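Long-range contact in uncharacterized protein (Nostoc punctiforme, PDB 2QDR), which is of unknown function but has a cupin-type double-stranded beta-helix fold and is a putative dioxygenase: residues P237-V251 with H273-R287. Numbering follows the deposited sequence.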
ATOM      1  N   PRO A 237      22.566   6.700  21.563  1.00 60.55           N
ATOM      2  CA  PRO A 237      23.388   5.589  22.093  1.00 60.58           C
ATOM      3  C   PRO A 237      24.199   4.845  21.007  1.00 59.99           C
ATOM      4  O   PRO A 237      24.080   3.634  20.856  1.00 59.20           O
ATOM      5  CB  PRO A 237      22.330   4.682  22.743  1.00 59.14           C
ATOM      6  CG  PRO A 237      21.180   4.849  21.881  1.00 60.59           C
ATOM      7  CD  PRO A 237      21.142   6.349  21.651  1.00 60.86           C
ATOM      8  N   TYR A 238      25.055   5.572  20.296  1.00 59.90           N
ATOM      9  CA  TYR A 238      25.854   5.025  19.212  1.00 60.82           C
ATOM     10  C   TYR A 238      26.849   6.075  18.748  1.00 60.99           C
ATOM     11  O   TYR A 238      26.688   7.247  19.077  1.00 61.37           O
ATOM     12  CB  TYR A 238      24.950   4.600  18.040  1.00 60.68           C
ATOM     13  CG  TYR A 238      24.018   5.700  17.546  1.00 61.73           C
ATOM     14  CD1 TYR A 238      24.421   6.586  16.546  1.00 60.17           C
ATOM     15  CD2 TYR A 238      22.744   5.862  18.080  1.00 61.89           C
ATOM     16  CE1 TYR A 238      23.582   7.591  16.095  1.00 65.07           C
ATOM     17  CE2 TYR A 238      21.900   6.872  17.627  1.00 64.64           C
ATOM     18  CZ  TYR A 238      22.321   7.728  16.633  1.00 61.71           C
ATOM     19  OH  TYR A 238      21.488   8.726  16.183  1.00 60.36           O
ATOM     20  N   ASN A 239      27.873   5.662  18.001  1.00 61.16           N
ATOM     21  CA  ASN A 239      28.859   6.602  17.467  1.00 61.03           C
ATOM     22  C   ASN A 239      28.415   7.057  16.096  1.00 60.98           C
ATOM     23  O   ASN A 239      27.926   6.244  15.309  1.00 60.03           O
ATOM     24  CB  ASN A 239      30.247   5.984  17.361  1.00 62.41           C
ATOM     25  CG  ASN A 239      30.824   5.603  18.699  1.00 61.55           C
ATOM     26  OD1 ASN A 239      30.823   6.391  19.641  1.00 57.62           O
ATOM     27  ND2 ASN A 239      31.388   4.402  18.770  1.00 68.26           N
ATOM     28  N   GLU A 240      28.591   8.350  15.820  1.00 62.05           N
ATOM     29  CA  GLU A 240      28.235   8.977  14.548  1.00 62.63           C
ATOM     30  C   GLU A 240      29.202  10.101  14.211  1.00 63.38           C
ATOM     31  O   GLU A 240      29.683  10.806  15.109  1.00 63.76           O
ATOM     32  CB  GLU A 240      26.820   9.566  14.609  1.00 62.23           C
ATOM     33  CG  GLU A 240      26.364  10.429  13.375  1.00 61.83           C
ATOM     34  CD  GLU A 240      25.001  11.103  13.571  1.00 64.31           C
ATOM     35  OE1 GLU A 240      24.224  10.690  14.463  1.00 69.25           O
ATOM     36  OE2 GLU A 240      24.698  12.055  12.819  1.00 67.46           O
ATOM     37  N   GLU A 241      29.503  10.248  12.924  1.00 63.61           N
ATOM     38  CA  GLU A 241      30.340  11.339  12.451  1.00 64.22           C
ATOM     39  C   GLU A 241      29.741  11.752  11.136  1.00 63.96           C
ATOM     40  O   GLU A 241      28.994  10.988  10.540  1.00 64.28           O
ATOM     41  CB  GLU A 241      31.809  10.973  12.269  1.00 63.08           C
ATOM     42  CG  GLU A 241      32.136   9.985  11.153  1.00 65.85           C
ATOM     43  CD  GLU A 241      33.648   9.841  10.920  1.00 65.84           C
ATOM     44  OE1 GLU A 241      34.467  10.171  11.799  1.00 64.11           O
ATOM     45  OE2 GLU A 241      34.018   9.387   9.837  1.00 63.98           O
ATOM     46  N   GLY A 242      30.066  12.952  10.683  1.00 63.97           N
ATOM     47  CA  GLY A 242      29.559  13.411   9.405  1.00 63.86           C
ATOM     48  C   GLY A 242      30.210  14.675   8.910  1.00 63.71           C
ATOM     49  O   GLY A 242      30.886  15.363   9.674  1.00 63.89           O
ATOM     50  N   TYR A 243      29.994  14.962   7.625  1.00 63.57           N
ATOM     51  CA  TYR A 243      30.562  16.125   6.959  1.00 63.31           C
ATOM     52  C   TYR A 243      29.470  16.798   6.153  1.00 63.09           C
ATOM     53  O   TYR A 243      28.709  16.118   5.462  1.00 63.26           O
ATOM     54  CB  TYR A 243      31.674  15.654   6.052  1.00 63.18           C
ATOM     55  CG  TYR A 243      32.576  16.714   5.476  1.00 63.29           C
ATOM     56  CD1 TYR A 243      32.278  17.339   4.281  1.00 62.36           C
ATOM     57  CD2 TYR A 243      33.785  17.025   6.093  1.00 63.48           C
ATOM     58  CE1 TYR A 243      33.138  18.286   3.735  1.00 64.67           C
ATOM     59  CE2 TYR A 243      34.654  17.961   5.555  1.00 63.33           C
ATOM     60  CZ  TYR A 243      34.334  18.587   4.378  1.00 63.66           C
ATOM     61  OH  TYR A 243      35.202  19.533   3.859  1.00 63.64           O
ATOM     62  N   CYS A 244      29.385  18.123   6.252  1.00 63.22           N
ATOM     63  CA  CYS A 244      28.380  18.898   5.526  1.00 61.97           C
ATOM     64  C   CYS A 244      28.895  19.258   4.137  1.00 60.14           C
ATOM     65  O   CYS A 244      29.897  19.960   4.018  1.00 59.49           O
ATOM     66  CB  CYS A 244      28.021  20.169   6.284  1.00 62.57           C
ATOM     67  SG  CYS A 244      26.930  21.227   5.313  1.00 63.89           S
ATOM     68  N   LEU A 245      28.176  18.815   3.109  1.00 59.63           N
ATOM     69  CA  LEU A 245      28.548  19.030   1.711  1.00 60.52           C
ATOM     70  C   LEU A 245      27.908  20.260   1.093  1.00 60.97           C
ATOM     71  O   LEU A 245      28.511  20.877   0.221  1.00 60.02           O
ATOM     72  CB  LEU A 245      28.195  17.771   0.906  1.00 61.36           C
ATOM     73  CG  LEU A 245      28.891  16.470   1.380  1.00 62.08           C
ATOM     74  CD1 LEU A 245      28.294  15.224   0.737  1.00 59.31           C
ATOM     75  CD2 LEU A 245      30.410  16.516   1.143  1.00 64.26           C
ATOM     76  N   THR A 246      26.692  20.602   1.518  1.00 62.17           N
ATOM     77  CA  THR A 246      26.016  21.788   1.009  1.00 62.12           C
ATOM     78  C   THR A 246      24.898  22.209   1.977  1.00 61.72           C
ATOM     79  O   THR A 246      24.424  21.400   2.775  1.00 62.15           O
ATOM     80  CB  THR A 246      25.506  21.571  -0.453  1.00 62.19           C
ATOM     81  OG1 THR A 246      25.279  22.843  -1.064  1.00 65.52           O
ATOM     82  CG2 THR A 246      24.249  20.738  -0.508  1.00 64.23           C
ATOM     83  N   GLY A 247      24.499  23.477   1.908  1.00 61.74           N
ATOM     84  CA  GLY A 247      23.441  24.015   2.761  1.00 61.36           C
ATOM     85  C   GLY A 247      23.895  24.184   4.192  1.00 61.52           C
ATOM     86  O   GLY A 247      25.092  24.372   4.438  1.00 60.44           O
ATOM     87  N   TYR A 248      22.943  24.138   5.127  1.00 62.09           N
ATOM     88  CA  TYR A 248      23.270  24.271   6.548  1.00 62.67           C
ATOM     89  C   TYR A 248      22.281  23.597   7.458  1.00 62.72           C
ATOM     90  O   TYR A 248      21.205  23.199   7.042  1.00 63.25           O
ATOM     91  CB  TYR A 248      23.314  25.748   7.000  1.00 62.17           C
ATOM     92  CG  TYR A 248      21.967  26.406   7.325  1.00 61.93           C
ATOM     93  CD1 TYR A 248      21.215  27.045   6.338  1.00 59.34           C
ATOM     94  CD2 TYR A 248      21.471  26.431   8.639  1.00 59.47           C
ATOM     95  CE1 TYR A 248      20.008  27.654   6.643  1.00 56.41           C
ATOM     96  CE2 TYR A 248      20.257  27.027   8.938  1.00 60.81           C
ATOM     97  CZ  TYR A 248      19.535  27.641   7.930  1.00 59.82           C
ATOM     98  OH  TYR A 248      18.336  28.251   8.195  1.00 59.78           O
ATOM     99  N   CYS A 249      22.668  23.517   8.722  1.00 63.44           N
ATOM    100  CA  CYS A 249      21.806  22.987   9.767  1.00 62.95           C
ATOM    101  C   CYS A 249      22.246  23.509  11.125  1.00 62.27           C
ATOM    102  O   CYS A 249      23.372  23.265  11.560  1.00 62.72           O
ATOM    103  CB  CYS A 249      21.764  21.470   9.791  1.00 63.08           C
ATOM    104  SG  CYS A 249      20.611  20.896  11.054  1.00 66.52           S
ATOM    105  N   ASP A 250      21.364  24.280  11.756  1.00 62.86           N
ATOM    106  CA  ASP A 250      21.615  24.823  13.076  1.00 62.49           C
ATOM    107  C   ASP A 250      21.350  23.685  14.023  1.00 62.39           C
ATOM    108  O   ASP A 250      20.336  23.025  13.890  1.00 60.84           O
ATOM    109  CB  ASP A 250      20.699  26.005  13.429  1.00 61.48           C
ATOM    110  CG  ASP A 250      20.903  27.208  12.530  1.00 60.55           C
ATOM    111  OD1 ASP A 250      21.968  27.333  11.913  1.00 62.93           O
ATOM    112  OD2 ASP A 250      20.005  28.059  12.460  1.00 56.73           O
ATOM    113  N   VAL A 251      22.295  23.411  14.911  1.00 63.66           N
ATOM    114  CA  VAL A 251      22.140  22.373  15.922  1.00 64.06           C
ATOM    115  C   VAL A 251      22.515  23.111  17.217  1.00 63.79           C
ATOM    116  O   VAL A 251      23.687  23.329  17.520  1.00 64.31           O
ATOM    117  CB  VAL A 251      22.912  21.062  15.591  1.00 64.54           C
ATOM    118  CG1 VAL A 251      24.357  21.321  15.149  1.00 70.41           C
ATOM    119  CG2 VAL A 251      22.839  20.103  16.770  1.00 65.48           C
ATOM    120  N   HIS A 273      17.699  20.434  16.018  1.00 62.40           N
ATOM    121  CA  HIS A 273      18.171  20.706  14.664  1.00 62.80           C
ATOM    122  C   HIS A 273      17.164  21.547  13.914  1.00 61.64           C
ATOM    123  O   HIS A 273      15.992  21.171  13.840  1.00 61.45           O
ATOM    124  CB  HIS A 273      18.348  19.430  13.866  1.00 64.39           C
ATOM    125  CG  HIS A 273      19.508  18.584  14.284  1.00 68.28           C
ATOM    126  ND1 HIS A 273      19.592  17.963  15.514  1.00 71.06           N
ATOM    127  CD2 HIS A 273      20.591  18.173  13.582  1.00 71.95           C
ATOM    128  CE1 HIS A 273      20.705  17.251  15.571  1.00 72.96           C
ATOM    129  NE2 HIS A 273      21.324  17.354  14.408  1.00 79.69           N
ATOM    130  N   ILE A 274      17.606  22.675  13.357  1.00 61.41           N
ATOM    131  CA  ILE A 274      16.723  23.554  12.584  1.00 61.98           C
ATOM    132  C   ILE A 274      17.467  24.073  11.353  1.00 61.69           C
ATOM    133  O   ILE A 274      18.644  24.401  11.433  1.00 60.31           O
ATOM    134  CB  ILE A 274      16.156  24.757  13.408  1.00 62.36           C
ATOM    135  CG1 ILE A 274      15.575  24.303  14.768  1.00 66.13           C
ATOM    136  CG2 ILE A 274      15.097  25.532  12.574  1.00 62.41           C
ATOM    137  CD1 ILE A 274      14.951  25.419  15.646  1.00 62.38           C
ATOM    138  N   THR A 275      16.769  24.120  10.217  1.00 62.31           N
ATOM    139  CA  THR A 275      17.321  24.644   8.961  1.00 62.13           C
ATOM    140  C   THR A 275      16.201  25.050   8.007  1.00 62.21           C
ATOM    141  O   THR A 275      15.351  24.240   7.657  1.00 63.32           O
ATOM    142  CB  THR A 275      18.301  23.675   8.256  1.00 62.13           C
ATOM    143  OG1 THR A 275      18.581  24.176   6.943  1.00 63.63           O
ATOM    144  CG2 THR A 275      17.759  22.269   8.121  1.00 63.54           C
ATOM    145  N   ASP A 276      16.196  26.326   7.634  1.00 62.13           N
ATOM    146  CA  ASP A 276      15.204  26.867   6.720  1.00 62.06           C
ATOM    147  C   ASP A 276      15.570  26.576   5.270  1.00 62.36           C
ATOM    148  O   ASP A 276      14.690  26.573   4.424  1.00 62.92           O
ATOM    149  CB  ASP A 276      15.047  28.378   6.920  1.00 61.82           C
ATOM    150  CG  ASP A 276      14.494  28.745   8.291  1.00 62.17           C
ATOM    151  OD1 ASP A 276      13.775  27.935   8.925  1.00 65.51           O
ATOM    152  OD2 ASP A 276      14.750  29.881   8.720  1.00 62.62           O
ATOM    153  N   ASP A 277      16.853  26.333   4.993  1.00 62.07           N
ATOM    154  CA  ASP A 277      17.353  26.063   3.636  1.00 62.41           C
ATOM    155  C   ASP A 277      17.519  24.585   3.294  1.00 63.42           C
ATOM    156  O   ASP A 277      17.390  24.210   2.125  1.00 64.73           O
ATOM    157  CB  ASP A 277      18.717  26.761   3.435  1.00 62.43           C
ATOM    158  CG  ASP A 277      18.629  28.288   3.507  1.00 62.86           C
ATOM    159  OD1 ASP A 277      17.525  28.843   3.716  1.00 62.96           O
ATOM    160  OD2 ASP A 277      19.686  28.941   3.377  1.00 63.76           O
ATOM    161  N   GLY A 278      17.825  23.757   4.292  1.00 63.26           N
ATOM    162  CA  GLY A 278      18.040  22.333   4.081  1.00 63.27           C
ATOM    163  C   GLY A 278      19.512  22.111   3.760  1.00 63.88           C
ATOM    164  O   GLY A 278      20.319  23.038   3.895  1.00 64.56           O
ATOM    165  N   GLY A 279      19.872  20.891   3.355  1.00 62.97           N
ATOM    166  CA  GLY A 279      21.261  20.585   3.014  1.00 62.45           C
ATOM    167  C   GLY A 279      21.553  19.129   2.706  1.00 62.24           C
ATOM    168  O   GLY A 279      20.678  18.276   2.838  1.00 61.79           O
ATOM    169  N   LEU A 280      22.795  18.872   2.292  1.00 61.91           N
ATOM    170  CA  LEU A 280      23.286  17.537   1.963  1.00 62.39           C
ATOM    171  C   LEU A 280      24.409  17.234   2.942  1.00 62.73           C
ATOM    172  O   LEU A 280      25.291  18.074   3.141  1.00 62.84           O
ATOM    173  CB  LEU A 280      23.804  17.447   0.534  1.00 62.91           C
ATOM    174  CG  LEU A 280      24.328  16.094   0.033  1.00 61.40           C
ATOM    175  CD1 LEU A 280      23.294  15.002   0.157  1.00 59.16           C
ATOM    176  CD2 LEU A 280      24.804  16.224  -1.420  1.00 61.80           C
ATOM    177  N   PHE A 281      24.391  16.030   3.514  1.00 62.91           N
ATOM    178  CA  PHE A 281      25.354  15.620   4.520  1.00 63.10           C
ATOM    179  C   PHE A 281      25.866  14.197   4.378  1.00 62.96           C
ATOM    180  O   PHE A 281      25.076  13.294   4.199  1.00 64.09           O
ATOM    181  CB  PHE A 281      24.668  15.673   5.885  1.00 63.32           C
ATOM    182  CG  PHE A 281      24.058  17.009   6.225  1.00 65.22           C
ATOM    183  CD1 PHE A 281      22.736  17.291   5.890  1.00 65.07           C
ATOM    184  CD2 PHE A 281      24.795  17.979   6.894  1.00 66.12           C
ATOM    185  CE1 PHE A 281      22.179  18.515   6.195  1.00 61.76           C
ATOM    186  CE2 PHE A 281      24.234  19.196   7.204  1.00 62.27           C
ATOM    187  CZ  PHE A 281      22.926  19.461   6.852  1.00 62.23           C
ATOM    188  N   PHE A 282      27.181  14.006   4.473  1.00 62.64           N
ATOM    189  CA  PHE A 282      27.797  12.683   4.436  1.00 62.46           C
ATOM    190  C   PHE A 282      27.754  12.230   5.882  1.00 63.12           C
ATOM    191  O   PHE A 282      28.253  12.948   6.749  1.00 63.59           O
ATOM    192  CB  PHE A 282      29.239  12.736   3.944  1.00 61.41           C
ATOM    193  CG  PHE A 282      29.961  11.411   3.987  1.00 59.03           C
ATOM    194  CD1 PHE A 282      29.929  10.550   2.902  1.00 59.68           C
ATOM    195  CD2 PHE A 282      30.719  11.044   5.102  1.00 62.60           C
ATOM    196  CE1 PHE A 282      30.620   9.329   2.932  1.00 59.52           C
ATOM    197  CE2 PHE A 282      31.414   9.830   5.134  1.00 60.19           C
ATOM    198  CZ  PHE A 282      31.357   8.971   4.050  1.00 58.90           C
ATOM    199  N   VAL A 283      27.147  11.076   6.152  1.00 62.39           N
ATOM    200  CA  VAL A 283      27.015  10.572   7.518  1.00 62.14           C
ATOM    201  C   VAL A 283      27.503   9.145   7.619  1.00 61.57           C
ATOM    202  O   VAL A 283      27.351   8.374   6.673  1.00 62.02           O
ATOM    203  CB  VAL A 283      25.545  10.611   7.982  1.00 61.45           C
ATOM    204  CG1 VAL A 283      25.422  10.221   9.464  1.00 58.74           C
ATOM    205  CG2 VAL A 283      24.962  11.989   7.752  1.00 63.21           C
ATOM    206  N   ARG A 284      28.052   8.795   8.778  1.00 60.23           N
ATOM    207  CA  ARG A 284      28.549   7.458   9.021  1.00 61.09           C
ATOM    208  C   ARG A 284      28.208   7.087  10.485  1.00 60.91           C
ATOM    209  O   ARG A 284      28.565   7.818  11.400  1.00 61.21           O
ATOM    210  CB  ARG A 284      30.031   7.446   8.657  1.00 61.48           C
ATOM    211  CG  ARG A 284      30.613   6.094   8.520  1.00 65.48           C
ATOM    212  CD  ARG A 284      31.841   6.056   7.618  1.00 68.24           C
ATOM    213  NE  ARG A 284      33.042   6.692   8.152  1.00 66.51           N
ATOM    214  CZ  ARG A 284      34.071   6.072   8.735  1.00 68.61           C
ATOM    215  NH1 ARG A 284      34.108   4.755   8.906  1.00 73.09           N
ATOM    216  NH2 ARG A 284      35.109   6.782   9.150  1.00 73.56           N
ATOM    217  N   VAL A 285      27.475   5.981  10.679  1.00 60.82           N
ATOM    218  CA  VAL A 285      26.990   5.504  11.997  1.00 60.10           C
ATOM    219  C   VAL A 285      27.300   4.027  12.208  1.00 58.68           C
ATOM    220  O   VAL A 285      27.033   3.232  11.319  1.00 56.55           O
ATOM    221  CB  VAL A 285      25.447   5.744  12.116  1.00 60.18           C
ATOM    222  CG1 VAL A 285      24.875   5.202  13.416  1.00 62.93           C
ATOM    223  CG2 VAL A 285      25.120   7.216  12.004  1.00 60.97           C
ATOM    224  N   ASP A 286      27.787   3.653  13.398  1.00 59.74           N
ATOM    225  CA  ASP A 286      28.184   2.248  13.695  1.00 59.66           C
ATOM    226  C   ASP A 286      27.126   1.392  14.421  1.00 60.21           C
ATOM    227  O   ASP A 286      27.476   0.447  15.131  1.00 59.79           O
ATOM    228  CB  ASP A 286      29.528   2.213  14.468  1.00 59.72           C
ATOM    229  CG  ASP A 286      29.427   2.661  15.941  1.00 59.86           C
ATOM    230  OD1 ASP A 286      28.413   3.245  16.379  1.00 60.25           O
ATOM    231  OD2 ASP A 286      30.406   2.402  16.679  1.00 62.89           O
ATOM    232  N   ARG A 287      25.846   1.695  14.220  1.00 60.96           N
ATOM    233  CA  ARG A 287      24.767   0.941  14.861  1.00 60.98           C
ATOM    234  C   ARG A 287      23.512   0.980  14.013  1.00 61.44           C
ATOM    235  O   ARG A 287      23.278   1.951  13.309  1.00 62.39           O
ATOM    236  CB  ARG A 287      24.460   1.507  16.252  1.00 60.48           C
ATOM    237  CG  ARG A 287      23.369   0.739  16.987  1.00 60.98           C
ATOM    238  CD  ARG A 287      23.205   1.138  18.412  1.00 60.88           C
ATOM    239  NE  ARG A 287      22.296   0.207  19.067  1.00 61.56           N
ATOM    240  CZ  ARG A 287      22.084   0.103  20.381  1.00 58.06           C
ATOM    241  NH1 ARG A 287      22.730   0.862  21.261  1.00 51.67           N
ATOM    242  NH2 ARG A 287      21.224  -0.812  20.823  1.00 60.44           N
TER
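Y248 lies against the turn T275-G278. Its CB points away from that turn, but chi1 of 82° swings CG between the backbone N and the carbonyl carbon, bringing the ring back over T275. T275 OG1 sits above the centre of one ring face, and T275 CB makes a CH-pi contact with the ring. CG and CD2 pass T275 OG1, CE2 meets T275 CA, and CZ nears D276 N. CD1 and CE1 present the ring edge to D277, whose CG lies in the ring plane, 3.5 Å from CE1. At the tip, Y248 OH accepts a nearly straight bond from D276 N (2.9 Å, 164°). T275 OG1 donates to Y248 O at 2.8 Å, from above the carbonyl plane, while accepting from G278 N in an ST motif. An alanine for Y248 would probably leave D276 N without its acceptor and open a gap beside T275 and D277.

At the start of strand 240-245, E241 and R284 run side by side. E241 OE2 takes R284 NH2 at 2.9 Å in a salt bridge from above the carboxylate plane; E241 OE1 bonds Y261 OH, and R284 NH1 forms a salt bridge with E114. D286 faces N239 with both carboxylate oxygens: OD1 receives N239 N at 3.0 Å and OD2 receives N239 ND2 at 3.1 Å. V251 CG2 lies over one face of H273, with C249 SG at that ring's edge; H273 NE2 is modelled as covalently linked to an unidentified ligand, probably from the crystallisation liquor.

Strand 240-245 runs antiparallel to 279-285 (163°), with a classic bulge where L245 and T246 face L280. The chain turns at T246-G247, so 248-251 pairs with 273-275 in another sheet, fitting the double-stranded beta-helix (cupin) fold. Strands 260-264 and 218-224 flank the first pair, while 254-257 lies beside 248-251.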